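Local coordinates for protein trimethylamine-N-oxide reductase (Haemophilus influenzae, PDB 7L5I) that probably reduces S- and N-oxides such as trimethylamine N-oxide at a molybdenum centre carried by two molybdopterin guanine dinucleotide cofactors, at residues Gly277-Leu282 with Ala369-Gln374; Gly613-Asp618 with Asn622-Pro627. One frame throughout, in Å; residues are numbered along the deposited sequence.

Contact 1: residues Gly277-Leu282 with Ala369-Gln374; sequences GIAHTL and ASMLGQ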
ATOM      1  N   GLY A 277     -12.975 -19.990 -15.477  1.00 14.49           N
ATOM      2  CA  GLY A 277     -13.198 -20.327 -16.882  1.00 17.99           C
ATOM      3  C   GLY A 277     -11.951 -20.829 -17.577  1.00 14.97           C
ATOM      4  O   GLY A 277     -12.003 -21.741 -18.404  1.00 15.03           O
ATOM      5  N   ILE A 278     -10.802 -20.221 -17.260  1.00 15.09           N
ATOM      6  CA  ILE A 278      -9.523 -20.691 -17.767  1.00 14.55           C
ATOM      7  C   ILE A 278      -9.252 -22.097 -17.253  1.00 16.88           C
ATOM      8  O   ILE A 278      -8.880 -23.004 -18.019  1.00 14.60           O
ATOM      9  CB  ILE A 278      -8.411 -19.706 -17.358  1.00 15.66           C
ATOM     10  CG1 ILE A 278      -8.617 -18.371 -18.073  1.00 17.24           C
ATOM     11  CG2 ILE A 278      -7.036 -20.244 -17.729  1.00 15.36           C
ATOM     12  CD1 ILE A 278      -7.706 -17.252 -17.583  1.00 15.79           C
ATOM     13  N   ALA A 279      -9.439 -22.297 -15.950  1.00 15.40           N
ATOM     14  CA  ALA A 279      -9.185 -23.597 -15.342  1.00 15.87           C
ATOM     15  C   ALA A 279     -10.076 -24.659 -15.967  1.00 14.36           C
ATOM     16  O   ALA A 279      -9.618 -25.769 -16.272  1.00 15.44           O
ATOM     17  CB  ALA A 279      -9.421 -23.533 -13.836  1.00 16.83           C
ATOM     18  N   HIS A 280     -11.350 -24.334 -16.155  1.00 14.88           N
ATOM     19  CA  HIS A 280     -12.268 -25.298 -16.749  1.00 16.07           C
ATOM     20  C   HIS A 280     -11.828 -25.672 -18.151  1.00 17.55           C
ATOM     21  O   HIS A 280     -11.891 -26.848 -18.541  1.00 18.02           O
ATOM     22  CB  HIS A 280     -13.688 -24.732 -16.755  1.00 18.15           C
ATOM     23  CG  HIS A 280     -14.687 -25.668 -17.344  1.00 17.66           C
ATOM     24  ND1 HIS A 280     -14.845 -25.826 -18.703  1.00 20.01           N
ATOM     25  CD2 HIS A 280     -15.560 -26.523 -16.757  1.00 19.80           C
ATOM     26  CE1 HIS A 280     -15.778 -26.736 -18.929  1.00 24.25           C
ATOM     27  NE2 HIS A 280     -16.224 -27.177 -17.768  1.00 23.07           N
ATOM     28  N   THR A 281     -11.373 -24.687 -18.928  1.00 15.66           N
ATOM     29  CA  THR A 281     -10.853 -24.963 -20.262  1.00 18.02           C
ATOM     30  C   THR A 281      -9.631 -25.869 -20.191  1.00 16.78           C
ATOM     31  O   THR A 281      -9.496 -26.795 -21.002  1.00 16.11           O
ATOM     32  CB  THR A 281     -10.513 -23.658 -20.986  1.00 20.85           C
ATOM     33  OG1 THR A 281     -11.648 -22.783 -20.993  1.00 17.12           O
ATOM     34  CG2 THR A 281     -10.124 -23.939 -22.455  1.00 18.52           C
ATOM     35  N   LEU A 282      -8.725 -25.638 -19.222  1.00 14.30           N
ATOM     36  CA  LEU A 282      -7.576 -26.534 -19.115  1.00 13.75           C
ATOM     37  C   LEU A 282      -8.027 -27.985 -18.966  1.00 17.23           C
ATOM     38  O   LEU A 282      -7.455 -28.890 -19.583  1.00 19.52           O
ATOM     39  CB  LEU A 282      -6.701 -26.163 -17.927  1.00 16.17           C
ATOM     40  CG  LEU A 282      -6.003 -24.813 -18.030  1.00 15.44           C
ATOM     41  CD1 LEU A 282      -5.284 -24.578 -16.715  1.00 16.28           C
ATOM     42  CD2 LEU A 282      -5.059 -24.765 -19.191  1.00 18.45           C
ATOM     43  N   ALA A 369      -2.161 -21.600 -11.184  1.00 13.18           N
ATOM     44  CA  ALA A 369      -0.757 -21.894 -11.408  1.00 12.17           C
ATOM     45  C   ALA A 369      -0.442 -23.361 -11.119  1.00 14.84           C
ATOM     46  O   ALA A 369       0.392 -23.975 -11.809  1.00 13.58           O
ATOM     47  CB  ALA A 369       0.110 -20.972 -10.532  1.00 12.65           C
ATOM     48  N   SER A 370      -1.100 -23.938 -10.114  1.00 15.95           N
ATOM     49  CA  SER A 370      -0.916 -25.353  -9.802  1.00 13.25           C
ATOM     50  C   SER A 370      -1.422 -26.228 -10.932  1.00 14.10           C
ATOM     51  O   SER A 370      -0.776 -27.213 -11.302  1.00 14.43           O
ATOM     52  CB  SER A 370      -1.646 -25.704  -8.501  1.00 14.00           C
ATOM     53  OG  SER A 370      -1.048 -25.009  -7.397  1.00 16.81           O
ATOM     54  N   MET A 371      -2.577 -25.882 -11.492  1.00 14.52           N
ATOM     55  CA  MET A 371      -3.105 -26.657 -12.611  1.00 15.15           C
ATOM     56  C   MET A 371      -2.215 -26.568 -13.847  1.00 15.75           C
ATOM     57  O   MET A 371      -2.105 -27.537 -14.608  1.00 16.78           O
ATOM     58  CB  MET A 371      -4.521 -26.180 -12.937  1.00 12.66           C
ATOM     59  CG  MET A 371      -5.509 -26.440 -11.849  1.00 14.32           C
ATOM     60  SD  MET A 371      -7.193 -25.875 -12.150  1.00 17.43           S
ATOM     61  CE  MET A 371      -7.675 -26.989 -13.486  1.00 19.34           C
ATOM     62  N   LEU A 372      -1.566 -25.422 -14.068  1.00 14.76           N
ATOM     63  CA  LEU A 372      -0.629 -25.295 -15.172  1.00 14.72           C
ATOM     64  C   LEU A 372       0.638 -26.092 -14.925  1.00 16.40           C
ATOM     65  O   LEU A 372       1.270 -26.549 -15.879  1.00 18.08           O
ATOM     66  CB  LEU A 372      -0.290 -23.823 -15.383  1.00 14.28           C
ATOM     67  CG  LEU A 372      -1.440 -22.965 -15.904  1.00 16.14           C
ATOM     68  CD1 LEU A 372      -1.067 -21.511 -15.826  1.00 18.59           C
ATOM     69  CD2 LEU A 372      -1.703 -23.361 -17.322  1.00 16.20           C
ATOM     70  N   GLY A 373       1.045 -26.235 -13.666  1.00 15.31           N
ATOM     71  CA  GLY A 373       2.087 -27.183 -13.324  1.00 16.29           C
ATOM     72  C   GLY A 373       3.509 -26.711 -13.493  1.00 17.48           C
ATOM     73  O   GLY A 373       4.422 -27.541 -13.515  1.00 17.61           O
ATOM     74  N   GLN A 374       3.736 -25.398 -13.592  1.00 16.77           N
ATOM     75  CA  GLN A 374       5.064 -24.860 -13.875  1.00 14.71           C
ATOM     76  C   GLN A 374       5.716 -24.241 -12.640  1.00 15.32           C
ATOM     77  O   GLN A 374       6.800 -23.661 -12.746  1.00 15.70           O
ATOM     78  CB  GLN A 374       4.967 -23.840 -15.010  1.00 15.17           C
ATOM     79  CG  GLN A 374       4.373 -24.388 -16.284  1.00 17.17           C
ATOM     80  CD  GLN A 374       4.079 -23.291 -17.280  1.00 19.45           C
ATOM     81  OE1 GLN A 374       4.707 -22.241 -17.248  1.00 19.36           O
ATOM     82  NE2 GLN A 374       3.116 -23.528 -18.158  1.00 19.02           N
TER

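Contact 2: residues Gly613-Asp618 with Asn622-Pro627; sequences GEFRED and NPLGTP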
ATOM      1  N   GLY A 613      11.695 -23.987  -6.113  1.00 16.34           N
ATOM      2  CA  GLY A 613      12.513 -24.965  -6.804  1.00 18.22           C
ATOM      3  C   GLY A 613      12.829 -26.175  -5.944  1.00 16.50           C
ATOM      4  O   GLY A 613      12.843 -27.309  -6.433  1.00 17.55           O
ATOM      5  N   GLU A 614      13.080 -25.953  -4.654  1.00 17.82           N
ATOM      6  CA  GLU A 614      13.388 -27.090  -3.787  1.00 18.50           C
ATOM      7  C   GLU A 614      12.147 -27.928  -3.513  1.00 16.07           C
ATOM      8  O   GLU A 614      12.214 -29.163  -3.488  1.00 15.95           O
ATOM      9  CB  GLU A 614      14.004 -26.604  -2.492  1.00 24.90           C
ATOM     10  CG  GLU A 614      15.401 -26.002  -2.701  1.00 34.47           C
ATOM     11  CD  GLU A 614      16.290 -26.831  -3.644  1.00 62.35           C
ATOM     12  OE1 GLU A 614      16.739 -26.275  -4.675  1.00 53.59           O
ATOM     13  OE2 GLU A 614      16.526 -28.036  -3.368  1.00 55.40           O
ATOM     14  N   PHE A 615      11.008 -27.278  -3.279  1.00 14.94           N
ATOM     15  CA  PHE A 615       9.738 -27.993  -3.199  1.00 12.81           C
ATOM     16  C   PHE A 615       9.493 -28.818  -4.444  1.00 13.27           C
ATOM     17  O   PHE A 615       9.116 -29.994  -4.365  1.00 15.08           O
ATOM     18  CB  PHE A 615       8.613 -26.965  -2.994  1.00 14.13           C
ATOM     19  CG  PHE A 615       7.228 -27.547  -2.971  1.00 13.57           C
ATOM     20  CD1 PHE A 615       6.883 -28.467  -2.000  1.00 15.12           C
ATOM     21  CD2 PHE A 615       6.247 -27.108  -3.864  1.00 16.18           C
ATOM     22  CE1 PHE A 615       5.584 -28.994  -1.939  1.00 14.89           C
ATOM     23  CE2 PHE A 615       4.956 -27.637  -3.797  1.00 16.52           C
ATOM     24  CZ  PHE A 615       4.629 -28.569  -2.807  1.00 15.58           C
ATOM     25  N   ARG A 616       9.711 -28.235  -5.626  1.00 13.59           N
ATOM     26  CA  ARG A 616       9.475 -29.006  -6.839  1.00 13.69           C
ATOM     27  C   ARG A 616      10.430 -30.195  -6.940  1.00 16.89           C
ATOM     28  O   ARG A 616      10.030 -31.300  -7.336  1.00 16.33           O
ATOM     29  CB  ARG A 616       9.619 -28.127  -8.088  1.00 17.08           C
ATOM     30  CG  ARG A 616       9.154 -28.893  -9.326  1.00 19.31           C
ATOM     31  CD  ARG A 616       9.216 -28.111 -10.611  1.00 26.47           C
ATOM     32  NE  ARG A 616       8.733 -28.956 -11.704  1.00 30.24           N
ATOM     33  CZ  ARG A 616       7.514 -28.881 -12.247  1.00 27.13           C
ATOM     34  NH1 ARG A 616       6.654 -27.968 -11.839  1.00 17.50           N
ATOM     35  NH2 ARG A 616       7.185 -29.708 -13.225  1.00 26.22           N
ATOM     36  N   GLU A 617      11.698 -29.987  -6.596  1.00 17.36           N
ATOM     37  CA  GLU A 617      12.680 -31.056  -6.712  1.00 18.46           C
ATOM     38  C   GLU A 617      12.299 -32.261  -5.863  1.00 20.43           C
ATOM     39  O   GLU A 617      12.340 -33.402  -6.340  1.00 20.55           O
ATOM     40  CB  GLU A 617      14.058 -30.546  -6.317  1.00 19.78           C
ATOM     41  CG  GLU A 617      15.115 -31.669  -6.286  1.00 24.94           C
ATOM     42  CD  GLU A 617      15.259 -32.391  -7.634  1.00 39.57           C
ATOM     43  OE1 GLU A 617      15.346 -31.701  -8.670  1.00 31.99           O
ATOM     44  OE2 GLU A 617      15.286 -33.651  -7.662  1.00 31.05           O
ATOM     45  N   ASP A 618      11.922 -32.036  -4.605  1.00 16.83           N
ATOM     46  CA  ASP A 618      11.553 -33.133  -3.711  1.00 18.99           C
ATOM     47  C   ASP A 618      10.587 -32.647  -2.649  1.00 14.22           C
ATOM     48  O   ASP A 618      10.995 -32.136  -1.598  1.00 17.21           O
ATOM     49  CB  ASP A 618      12.790 -33.755  -3.058  1.00 24.53           C
ATOM     50  CG  ASP A 618      12.453 -35.020  -2.266  1.00 32.21           C
ATOM     51  OD1 ASP A 618      11.262 -35.202  -1.956  1.00 24.81           O
ATOM     52  OD2 ASP A 618      13.368 -35.824  -1.962  1.00 28.96           O
ATOM     53  N   ASN A 622      11.358 -31.423   1.161  1.00 16.85           N
ATOM     54  CA  ASN A 622      11.207 -29.970   1.241  1.00 18.03           C
ATOM     55  C   ASN A 622       9.724 -29.590   1.237  1.00 17.20           C
ATOM     56  O   ASN A 622       9.280 -28.778   0.407  1.00 14.42           O
ATOM     57  CB  ASN A 622      11.929 -29.280   0.083  1.00 15.44           C
ATOM     58  CG  ASN A 622      13.375 -29.662  -0.021  1.00 24.20           C
ATOM     59  OD1 ASN A 622      14.204 -29.162   0.728  1.00 24.13           O
ATOM     60  ND2 ASN A 622      13.697 -30.540  -0.972  1.00 23.74           N
ATOM     61  N   PRO A 623       8.930 -30.131   2.164  1.00 14.87           N
ATOM     62  CA  PRO A 623       7.493 -29.814   2.184  1.00 14.93           C
ATOM     63  C   PRO A 623       7.204 -28.367   2.569  1.00 16.70           C
ATOM     64  O   PRO A 623       8.028 -27.662   3.165  1.00 17.18           O
ATOM     65  CB  PRO A 623       6.946 -30.786   3.236  1.00 16.03           C
ATOM     66  CG  PRO A 623       8.098 -30.972   4.172  1.00 17.13           C
ATOM     67  CD  PRO A 623       9.301 -31.014   3.290  1.00 17.40           C
ATOM     68  N   LEU A 624       6.012 -27.915   2.192  1.00 14.56           N
ATOM     69  CA  LEU A 624       5.519 -26.633   2.655  1.00 13.89           C
ATOM     70  C   LEU A 624       5.021 -26.713   4.095  1.00 17.62           C
ATOM     71  O   LEU A 624       4.652 -27.776   4.608  1.00 16.86           O
ATOM     72  CB  LEU A 624       4.366 -26.140   1.772  1.00 16.04           C
ATOM     73  CG  LEU A 624       4.634 -26.172   0.277  1.00 14.44           C
ATOM     74  CD1 LEU A 624       3.476 -25.504  -0.470  1.00 17.43           C
ATOM     75  CD2 LEU A 624       5.964 -25.509  -0.060  1.00 16.75           C
ATOM     76  N   GLY A 625       4.955 -25.559   4.743  1.00 15.97           N
ATOM     77  CA  GLY A 625       4.499 -25.497   6.130  1.00 18.88           C
ATOM     78  C   GLY A 625       2.992 -25.478   6.268  1.00 18.57           C
ATOM     79  O   GLY A 625       2.424 -24.613   6.935  1.00 19.13           O
ATOM     80  N   THR A 626       2.316 -26.421   5.606  1.00 14.70           N
ATOM     81  CA  THR A 626       0.869 -26.496   5.590  1.00 15.22           C
ATOM     82  C   THR A 626       0.455 -27.808   6.246  1.00 16.92           C
ATOM     83  O   THR A 626       1.300 -28.683   6.432  1.00 15.34           O
ATOM     84  CB  THR A 626       0.347 -26.485   4.161  1.00 18.88           C
ATOM     85  OG1 THR A 626       0.911 -27.630   3.508  1.00 17.38           O
ATOM     86  CG2 THR A 626       0.751 -25.215   3.418  1.00 17.79           C
ATOM     87  N   PRO A 627      -0.831 -28.007   6.534  1.00 17.95           N
ATOM     88  CA  PRO A 627      -1.269 -29.293   7.117  1.00 19.46           C
ATOM     89  C   PRO A 627      -0.869 -30.524   6.311  1.00 17.29           C
ATOM     90  O   PRO A 627      -0.589 -31.581   6.900  1.00 18.69           O
ATOM     91  CB  PRO A 627      -2.794 -29.131   7.175  1.00 20.55           C
ATOM     92  CG  PRO A 627      -2.984 -27.647   7.405  1.00 20.56           C
ATOM     93  CD  PRO A 627      -1.886 -26.979   6.594  1.00 21.29           C
TER
HETATM   94  O   HOH W   1      17.053 -28.850  -0.802  1.00 40.88           O

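Contact 1: residues Gly277-Leu282 with Ala369-Gln374
Met371 reaches from helix 359-372 across to Ala279 on helix 271-284, and its sulfur meets the small methyl there, with SD 3.6 Å from Ala279 CB. The thioether leaves its own helix extended and then bends at its last torsion (chi3 68°), which brings Met371 CE to the backbone of the other helix, 3.6 Å from Ala279 O. Alanine suits this place because a single methyl leaves the helix surface low enough for the flexible methionine to lie against it; Ala279 CA and Met371 CA are 7.3 Å apart. One turn further on, Leu282 points at the opposing helix and lies beside the base of the methionine side chain, its CD1 4.2 Å from Met371 CB. Leu282 CD1 also touches Leu372 CD2 at 3.8 Å, the two leucine side chains crossing at about a right angle, so that one branched end rests on another. Leu307 of helix 300-307 packs on both Ala279 and Met371, while Leu368 adds to the surface round Leu282. No hydrogen bond joins the segments: the contact is mainly apolar, with the Met371 methyl against a backbone carbonyl oxygen, consistent with van der Waals fit and burial from water holding them side by side.

Contact 2: residues Gly613-Asp618 with Asn622-Pro627
The short surface helix 613-617 runs into an alpha-turn, 618-622, closed from Asn622 N to Asp618 O, which returns the chain beside Phe615 before it leads away through an inverse gamma turn centred on Gly625. Asp618, the first residue to leave helical geometry, offers its carbonyl oxygen to two donors of Asn622. The backbone N of Asn622 approaches Asp618 O at 2.9 Å. Asn622 ND2 reaches Asp618 O at 3.2 Å, bent at the acceptor (131°) and tilted 20° out of the carbonyl plane. Asparagine suits the site because its short side chain, turned beside its own backbone N (chi1 -55°), can present an amide N-H to the carbonyl that its main chain already grips. Asp618 OD1 accepts a hydrogen bond from the backbone N of Leu621, which further ties the turn together.

Beyond this polar end the contact becomes apolar. The Phe615 ring receives Leu624 over one face, where Leu624 CD2 makes a CH-pi contact 3.8 Å from the ring centroid, while Asn622 O lies at the ring edge, in plane, 3.4 Å from Phe615 CD1. An aromatic residue can serve both neighbours: its electron-rich face accepts a methyl, while its weakly positive C-H rim suits a carbonyl oxygen. Phe615 is buried, and it also meets Tyr296 edge-to-face and touches Ile631 of strand 631-632, joining the helix to the body of the protein. On the solvent side a water donates to the carboxylate oxygen Glu614 OE2 at 2.7 Å and to the amide oxygen Asn622 OD1 at 3.2 Å.

In the fold
Contacts 1 and 2 follow one another along the chain, and their centres lie about 20 Å apart on the same side of the chain's centre, each roughly 30 Å from it. Arg616 joins them: from the helix of contact 2, Arg616 NH1 reaches Gly373 O of contact 1 at 2.8 Å, a probable hydrogen bond, and it also bonds to Ile375 O. Arg616 thus appears to tie the end of helix 359-372 to the short surface helix. Contact 1 is buried between helices, whereas contact 2 lies at the surface. Neither includes Tyr142, Trp144 or Ser175, which line the pocket of the oxygen atom.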